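Local coordinates for protein TqaA (Penicillium aethiopicum, PDB 5DLK) that forms part of a fungal nonribosomal peptide synthetase, whose terminal condensation-like domain, the piece described here, probably cyclises the finished peptide carried on a phosphopantetheine arm, at residues Phe208-Tyr211 with Leu212-Arg215; Thr342-Thr345 with Val346-Leu350; Val135-Ala138 with Leu139-Gly142. All coordinates share one frame; numbering follows the deposited sequence. Where two conformers were deposited one is given.

All three contacts are local, between residues mostly three to five apart; contacts 1 and 3 lie within helices 208-218 and 132-144, while contact 2 joins a loop to the start of helix 346-358. Contact 1 is the most central, about 17 Å from the chain centre, and has half of its residues buried; its chemistry is aromatic and aliphatic packing. Contact 3 has a sheet-facing side with Cys136 and Trp140 buried, and an outer side that carries a salt bridge. Contact 2 is the most peripheral, about 32 Å out, and the only one that runs from a loop into a helix, where a capping box is added to the first helical bond. Contacts 2 and 3 lie on opposite sides of the chain centre.

Contact 1 of 3, residues Phe208-Tyr211 with Leu212-Arg215; sequences FAHY and LYHR
Apolar packing begins with Phe208 and Leu212, one turn apart. The Leu212 branch sits over one face of the Phe208 ring: CE2 of Phe208 is 3.9 Å from Leu212 CD1, and its CZ is 4.0 Å from Leu212 CD2, so both methyls take part. A chi1 of -174° swings the Phe208 ring to the side of its own carbonyl carbon, beside the next turn. Leu212 CD2 also reaches Tyr211 CD2 at 4.0 Å.

Arg215 meets the Tyr211 ring with its methylenes. CG of Arg215 lies over one ring face, offset toward the rim, and CD of Arg215 is 3.9 Å from Tyr211 CE2. The guanidinium plane is only 20° from the ring plane, yet its polar end is engaged elsewhere, with NH1 bonded to Glu367 and the carbonyl of His365.

Backbone bonding supplies four successive i to i+4 hydrogen bonds, among them Tyr213 N to Ala209 O at 2.9 Å. That carbonyl O also has Tyr213 CD2 at 3.1 Å, while Tyr213 OH bonds Asp50.

The arrangement is that of regular alpha-helix, here helix 208-218 of the condensation domain, packed on Leu52 of strand 47-53, with Tyr211 about 7 Å from the side chain of the phosphopantetheine-binding Asn311.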
loop_
_atom_site.group_PDB
_atom_site.type_symbol
_atom_site.label_atom_id
_atom_site.label_comp_id
_atom_site.label_asym_id
_atom_site.label_seq_id
_atom_site.Cartn_x
_atom_site.Cartn_y
_atom_site.Cartn_z
ATOM N N PHE A 208 -9.220 8.896 6.997
ATOM C CA PHE A 208 -9.443 7.518 6.606
ATOM C C PHE A 208 -10.728 6.971 7.226
ATOM O O PHE A 208 -11.449 6.208 6.593
ATOM C CB PHE A 208 -8.231 6.666 6.995
ATOM C CG PHE A 208 -8.315 5.258 6.511
ATOM C CD1 PHE A 208 -8.331 4.984 5.150
ATOM C CD2 PHE A 208 -8.395 4.210 7.417
ATOM C CE1 PHE A 208 -8.425 3.682 4.699
ATOM C CE2 PHE A 208 -8.483 2.903 6.977
ATOM C CZ PHE A 208 -8.499 2.637 5.619
ATOM N N ALA A 209 -11.042 7.372 8.457
ATOM C CA ALA A 209 -12.287 6.918 9.070
ATOM C C ALA A 209 -13.495 7.280 8.194
ATOM O O ALA A 209 -14.435 6.494 8.077
ATOM C CB ALA A 209 -12.446 7.501 10.477
ATOM N N HIS A 210 -13.458 8.440 7.544
ATOM C CA HIS A 210 -14.585 8.876 6.712
ATOM C C HIS A 210 -14.716 8.054 5.423
ATOM O O HIS A 210 -15.800 7.913 4.864
ATOM C CB HIS A 210 -14.444 10.358 6.379
ATOM C CG HIS A 210 -14.422 11.236 7.590
ATOM N ND1 HIS A 210 -13.706 12.413 7.648
ATOM C CD2 HIS A 210 -15.009 11.092 8.801
ATOM C CE1 HIS A 210 -13.861 12.959 8.840
ATOM N NE2 HIS A 210 -14.649 12.179 9.558
ATOM N N TYR A 211 -13.600 7.524 4.950
ATOM C CA TYR A 211 -13.623 6.560 3.861
ATOM C C TYR A 211 -14.369 5.303 4.293
ATOM O O TYR A 211 -15.232 4.795 3.563
ATOM C CB TYR A 211 -12.189 6.230 3.447
ATOM C CG TYR A 211 -12.052 5.196 2.352
ATOM C CD1 TYR A 211 -12.186 5.548 1.019
ATOM C CD2 TYR A 211 -11.751 3.873 2.660
ATOM C CE1 TYR A 211 -12.030 4.607 0.011
ATOM C CE2 TYR A 211 -11.612 2.927 1.667
ATOM C CZ TYR A 211 -11.751 3.301 0.345
ATOM O OH TYR A 211 -11.603 2.363 -0.650
ATOM N N LEU A 212 -14.050 4.824 5.490
ATOM C CA LEU A 212 -14.673 3.624 6.032
ATOM C C LEU A 212 -16.183 3.821 6.256
ATOM O O LEU A 212 -16.984 2.943 5.911
ATOM C CB LEU A 212 -13.985 3.202 7.327
ATOM C CG LEU A 212 -12.513 2.788 7.175
ATOM C CD1 LEU A 212 -11.967 2.249 8.483
ATOM C CD2 LEU A 212 -12.370 1.762 6.046
ATOM N N TYR A 213 -16.581 4.960 6.820
ATOM C CA TYR A 213 -18.018 5.232 6.996
ATOM C C TYR A 213 -18.744 5.293 5.654
ATOM O O TYR A 213 -19.855 4.763 5.504
ATOM C CB TYR A 213 -18.239 6.538 7.775
ATOM C CG TYR A 213 -17.906 6.398 9.246
ATOM C CD1 TYR A 213 -18.582 5.483 10.045
ATOM C CD2 TYR A 213 -16.913 7.177 9.836
ATOM C CE1 TYR A 213 -18.272 5.338 11.396
ATOM C CE2 TYR A 213 -16.599 7.043 11.183
ATOM C CZ TYR A 213 -17.281 6.125 11.957
ATOM O OH TYR A 213 -16.982 5.978 13.294
ATOM N N HIS A 214 -18.118 5.938 4.678
ATOM C CA HIS A 214 -18.702 6.041 3.343
ATOM C C HIS A 214 -18.875 4.669 2.664
ATOM O O HIS A 214 -19.907 4.425 2.027
ATOM C CB HIS A 214 -17.851 6.960 2.478
ATOM C CG HIS A 214 -18.529 7.401 1.223
ATOM N ND1 HIS A 214 -18.645 6.589 0.114
ATOM C CD2 HIS A 214 -19.146 8.564 0.906
ATOM C CE1 HIS A 214 -19.294 7.237 -0.838
ATOM N NE2 HIS A 214 -19.607 8.438 -0.384
ATOM N N ARG A 215 -17.889 3.777 2.796
ATOM C CA ARG A 215 -18.049 2.401 2.306
ATOM C C ARG A 215 -19.291 1.724 2.881
ATOM O O ARG A 215 -20.040 1.057 2.160
ATOM C CB ARG A 215 -16.837 1.534 2.644
ATOM C CG ARG A 215 -15.588 1.829 1.855
ATOM C CD ARG A 215 -14.690 0.589 1.829
ATOM N NE ARG A 215 -14.471 0.045 3.168
ATOM C CZ ARG A 215 -13.824 -1.092 3.412
ATOM N NH1 ARG A 215 -13.333 -1.810 2.402
ATOM N NH2 ARG A 215 -13.666 -1.514 4.660
#

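Contact 2 of 3, residues Thr342-Thr345 with Val346-Leu350; sequences TDWT and VMDLL
Trp344 lays its indole beneath the first turn of the following helix, and Asp348 drops its CB onto it. The CB sits 3.5 Å from the centroid of the five-membered ring and only 10° off the ring normal, which is CH-pi geometry over the face. Leu349 N lies over the same face, displaced toward the rim, and the side chain of Leu349 crosses the indole at about a right angle, with Trp344 CZ3 and Leu349 CD1 4.1 Å apart. The carboxylate plane of Asp348 is 40° from the indole plane, and OD2 points to the backbone of Thr345.

There it accepts Thr345 N at 2.9 Å in an almost perfectly straight bond, met on the anti side of the oxygen and somewhat out of the carboxylate plane. In return Thr345 OG1 takes the amide of Asp348, a weak bond with 3.3 Å between Asp348 N and Thr345 OG1. This exchange is a capping box, with Thr345 as the N-cap of helix 346-358. A chi1 of 65° puts OG1 of Thr345 between its backbone N and carbonyl carbon, on the side where the first-turn amides lie. The carbonyl of Thr345 starts the regular helical pattern, its O being 3.2 Å from Leu349 N. A carboxylate at this helix start should also be favoured by the helix dipole.

Around the cap, Trp344 meets the ring of His352 and touches Pro338, while Val346 and Leu349 both pack on Phe463 of helix 446-465. Trp344 and Val346 make backbone hydrogen bonds to Leu471 and Ala469, which tie the cap to the C-terminal tail, and the carboxylate of Asp343 forms a salt bridge with Arg470.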
loop_
_atom_site.group_PDB
_atom_site.type_symbol
_atom_site.label_atom_id
_atom_site.label_comp_id
_atom_site.label_asym_id
_atom_site.label_seq_id
_atom_site.Cartn_x
_atom_site.Cartn_y
_atom_site.Cartn_z
ATOM N N THR A 342 -10.852 -18.943 -32.374
ATOM C CA THR A 342 -11.097 -17.502 -32.436
ATOM C C THR A 342 -9.823 -16.723 -32.817
ATOM O O THR A 342 -9.879 -15.591 -33.341
ATOM C CB THR A 342 -11.679 -17.022 -31.087
ATOM O OG1 THR A 342 -12.913 -17.712 -30.848
ATOM C CG2 THR A 342 -11.937 -15.515 -31.066
ATOM N N ASP A 343 -8.669 -17.340 -32.576
ATOM C CA ASP A 343 -7.374 -16.805 -33.005
ATOM C C ASP A 343 -7.126 -15.395 -32.466
ATOM O O ASP A 343 -6.822 -14.471 -33.215
ATOM C CB ASP A 343 -7.280 -16.801 -34.530
ATOM C CG ASP A 343 -5.975 -17.369 -35.037
ATOM O OD1 ASP A 343 -5.034 -17.532 -34.228
ATOM O OD2 ASP A 343 -5.896 -17.626 -36.256
ATOM N N TRP A 344 -7.281 -15.221 -31.159
ATOM C CA TRP A 344 -6.955 -13.937 -30.552
ATOM C C TRP A 344 -5.528 -13.466 -30.840
ATOM O O TRP A 344 -4.583 -14.267 -30.890
ATOM C CB TRP A 344 -7.113 -13.998 -29.039
ATOM C CG TRP A 344 -8.392 -13.445 -28.517
ATOM C CD1 TRP A 344 -9.531 -13.142 -29.215
ATOM C CD2 TRP A 344 -8.656 -13.142 -27.154
ATOM N NE1 TRP A 344 -10.503 -12.674 -28.346
ATOM C CE2 TRP A 344 -9.979 -12.660 -27.076
ATOM C CE3 TRP A 344 -7.894 -13.238 -25.978
ATOM C CZ2 TRP A 344 -10.558 -12.286 -25.869
ATOM C CZ3 TRP A 344 -8.476 -12.860 -24.770
ATOM C CH2 TRP A 344 -9.792 -12.387 -24.728
ATOM N N THR A 345 -5.399 -12.161 -31.021
ATOM C CA THR A 345 -4.098 -11.509 -31.059
ATOM C C THR A 345 -3.758 -10.956 -29.690
ATOM O O THR A 345 -4.593 -10.899 -28.796
ATOM C CB THR A 345 -4.077 -10.352 -32.058
ATOM O OG1 THR A 345 -4.971 -9.330 -31.608
ATOM C CG2 THR A 345 -4.524 -10.832 -33.451
ATOM N N VAL A 346 -2.511 -10.538 -29.534
ATOM C CA VAL A 346 -2.106 -9.812 -28.347
ATOM C C VAL A 346 -3.025 -8.626 -28.061
ATOM O O VAL A 346 -3.429 -8.413 -26.919
ATOM C CB VAL A 346 -0.654 -9.339 -28.498
ATOM C CG1 VAL A 346 -0.306 -8.309 -27.423
ATOM C CG2 VAL A 346 0.283 -10.553 -28.463
ATOM N N MET A 347 -3.403 -7.870 -29.090
ATOM C CA MET A 347 -4.286 -6.729 -28.860
ATOM C C MET A 347 -5.631 -7.135 -28.233
ATOM O O MET A 347 -6.157 -6.426 -27.377
ATOM C CB MET A 347 -4.555 -5.979 -30.169
ATOM C CG MET A 347 -5.046 -4.565 -29.917
ATOM S SD MET A 347 -3.655 -3.564 -29.288
ATOM C CE MET A 347 -2.792 -3.290 -30.839
ATOM N N ASP A 348 -6.179 -8.256 -28.694
ATOM C CA ASP A 348 -7.457 -8.767 -28.179
ATOM C C ASP A 348 -7.314 -9.084 -26.696
ATOM O O ASP A 348 -8.211 -8.797 -25.900
ATOM C CB ASP A 348 -7.906 -10.018 -28.941
ATOM C CG ASP A 348 -8.201 -9.739 -30.421
ATOM O OD1 ASP A 348 -8.827 -8.705 -30.698
ATOM O OD2 ASP A 348 -7.808 -10.548 -31.285
ATOM N N LEU A 349 -6.187 -9.693 -26.331
ATOM C CA LEU A 349 -5.934 -10.009 -24.925
ATOM C C LEU A 349 -5.776 -8.727 -24.118
ATOM O O LEU A 349 -6.294 -8.619 -22.999
ATOM C CB LEU A 349 -4.687 -10.909 -24.785
ATOM C CG LEU A 349 -4.188 -11.071 -23.349
ATOM C CD1 LEU A 349 -5.267 -11.727 -22.496
ATOM C CD2 LEU A 349 -2.880 -11.885 -23.311
ATOM N N LEU A 350 -5.061 -7.744 -24.666
ATOM C CA LEU A 350 -4.856 -6.493 -23.929
ATOM C C LEU A 350 -6.207 -5.791 -23.670
ATOM O O LEU A 350 -6.465 -5.336 -22.566
ATOM C CB LEU A 350 -3.919 -5.562 -24.688
ATOM C CG LEU A 350 -2.487 -6.114 -24.775
ATOM C CD1 LEU A 350 -1.639 -5.251 -25.721
ATOM C CD2 LEU A 350 -1.877 -6.128 -23.385
#

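Contact 3 of 3, residues Val135-Ala138 with Leu139-Gly142; sequences VCKA and LWDG
The indole of Trp140 is approached obliquely from within the helix by Lys137, whose CD stands 4.3 Å from Trp140 CD1, neither squarely over a face nor at an edge. Further aromatic neighbours come from elsewhere in the fold: Phe67 meets the indole nearly parallel, whereas Phe413 and Trp145 meet it at steeper angles. The other flat group, the carboxylate of Asp141, is gripped at both oxygens. Its OD2 uses the syn lone pair, on the side of OD1, to accept Lys137 NZ, and its OD1 accepts from Trp145 NE1 and from a water.

Lys137, Trp140 and Asp141 belong to helix 132-144, the crossover helix of a beta-alpha-beta unit whose parallel strands, 122-125 and 158-163, lie side by side in the mixed five-stranded sheet. Cys136 and Trp140 are buried on the sheet side, where Cys136 touches Val162, Val171 and Thr173.

The Lys137 to Asp141 salt bridge spans one turn, with NZ of Lys137 2.9 Å from Asp141 OD2. The lysine is folded to make it: a chi2 of 57° and further bends at chi3 and chi4 bring the ammonium back to the helix, so that CD too lies 3.7 Å from Asp141 OD2. The water, 2.7 Å from Asp141 OD1, also accepts a weak bond from Lys137 NZ and so bridges the ion pair a second time.

Along the helix, Leu139 CG rests 3.5 Å from Val135 O, and CD1 of Leu139 is 4.3 Å from Val135 CG1. The bond from Asp141 N to Lys137 O is nearly linear at 174°. One residue on, where a pi-type turn at 140-142 widens the helix, Gly142 N still makes its i to i+4 bond to Ala138 O, 2.9 Å long but bent, coming from above the carbonyl plane with an N-H...O angle of just 131°.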
loop_
_atom_site.group_PDB
_atom_site.type_symbol
_atom_site.label_atom_id
_atom_site.label_comp_id
_atom_site.label_asym_id
_atom_site.label_seq_id
_atom_site.Cartn_x
_atom_site.Cartn_y
_atom_site.Cartn_z
ATOM N N VAL A 135 23.493 7.457 12.497
ATOM C CA VAL A 135 22.804 7.340 13.778
ATOM C C VAL A 135 21.375 6.812 13.557
ATOM O O VAL A 135 20.915 5.926 14.274
ATOM C CB VAL A 135 22.747 8.693 14.511
ATOM C CG1 VAL A 135 21.800 8.631 15.719
ATOM C CG2 VAL A 135 24.162 9.113 14.928
ATOM N N CYS A 136 20.687 7.387 12.584
ATOM C CA CYS A 136 19.327 6.952 12.245
ATOM C C CYS A 136 19.310 5.467 11.883
ATOM O O CYS A 136 18.435 4.713 12.327
ATOM C CB CYS A 136 18.764 7.769 11.086
ATOM S SG CYS A 136 18.398 9.500 11.437
ATOM N N LYS A 137 20.280 5.049 11.077
ATOM C CA LYS A 137 20.356 3.652 10.661
ATOM C C LYS A 137 20.635 2.752 11.855
ATOM O O LYS A 137 20.057 1.686 11.971
ATOM C CB LYS A 137 21.426 3.460 9.577
ATOM C CG LYS A 137 21.423 2.087 8.904
ATOM C CD LYS A 137 20.044 1.770 8.283
ATOM C CE LYS A 137 20.171 0.911 7.016
ATOM N NZ LYS A 137 20.935 -0.349 7.249
ATOM N N ALA A 138 21.500 3.183 12.776
ATOM C CA ALA A 138 21.767 2.373 13.961
ATOM C C ALA A 138 20.528 2.188 14.845
ATOM O O ALA A 138 20.334 1.118 15.413
ATOM C CB ALA A 138 22.919 2.996 14.801
ATOM N N LEU A 139 19.718 3.235 14.995
ATOM C CA LEU A 139 18.525 3.147 15.823
ATOM C C LEU A 139 17.481 2.260 15.122
ATOM O O LEU A 139 16.787 1.470 15.764
ATOM C CB LEU A 139 17.940 4.542 16.096
ATOM C CG LEU A 139 18.795 5.426 17.018
ATOM C CD1 LEU A 139 18.178 6.813 17.021
ATOM C CD2 LEU A 139 18.825 4.823 18.412
ATOM N N TRP A 140 17.404 2.400 13.804
ATOM C CA TRP A 140 16.488 1.588 12.975
ATOM C C TRP A 140 16.776 0.092 13.114
ATOM O O TRP A 140 15.915 -0.681 13.538
ATOM C CB TRP A 140 16.615 2.016 11.518
ATOM C CG TRP A 140 15.758 1.246 10.525
ATOM C CD1 TRP A 140 16.192 0.324 9.613
ATOM C CD2 TRP A 140 14.335 1.365 10.332
ATOM N NE1 TRP A 140 15.127 -0.132 8.856
ATOM C CE2 TRP A 140 13.979 0.480 9.284
ATOM C CE3 TRP A 140 13.335 2.139 10.932
ATOM C CZ2 TRP A 140 12.657 0.348 8.826
ATOM C CZ3 TRP A 140 12.017 1.999 10.483
ATOM C CH2 TRP A 140 11.697 1.113 9.436
ATOM N N ASP A 141 17.997 -0.310 12.776
ATOM C CA ASP A 141 18.415 -1.708 12.874
ATOM C C ASP A 141 18.565 -2.239 14.287
ATOM O O ASP A 141 18.444 -3.437 14.519
ATOM C CB ASP A 141 19.737 -1.914 12.135
ATOM C CG ASP A 141 19.574 -1.845 10.630
ATOM O OD1 ASP A 141 18.472 -2.171 10.132
ATOM O OD2 ASP A 141 20.544 -1.475 9.944
ATOM N N GLY A 142 18.854 -1.356 15.238
ATOM C CA GLY A 142 19.150 -1.806 16.578
ATOM C C GLY A 142 17.921 -1.938 17.446
ATOM O O GLY A 142 17.926 -2.702 18.408
HETATM O O HOH W 1 18.220 -2.478 7.503
#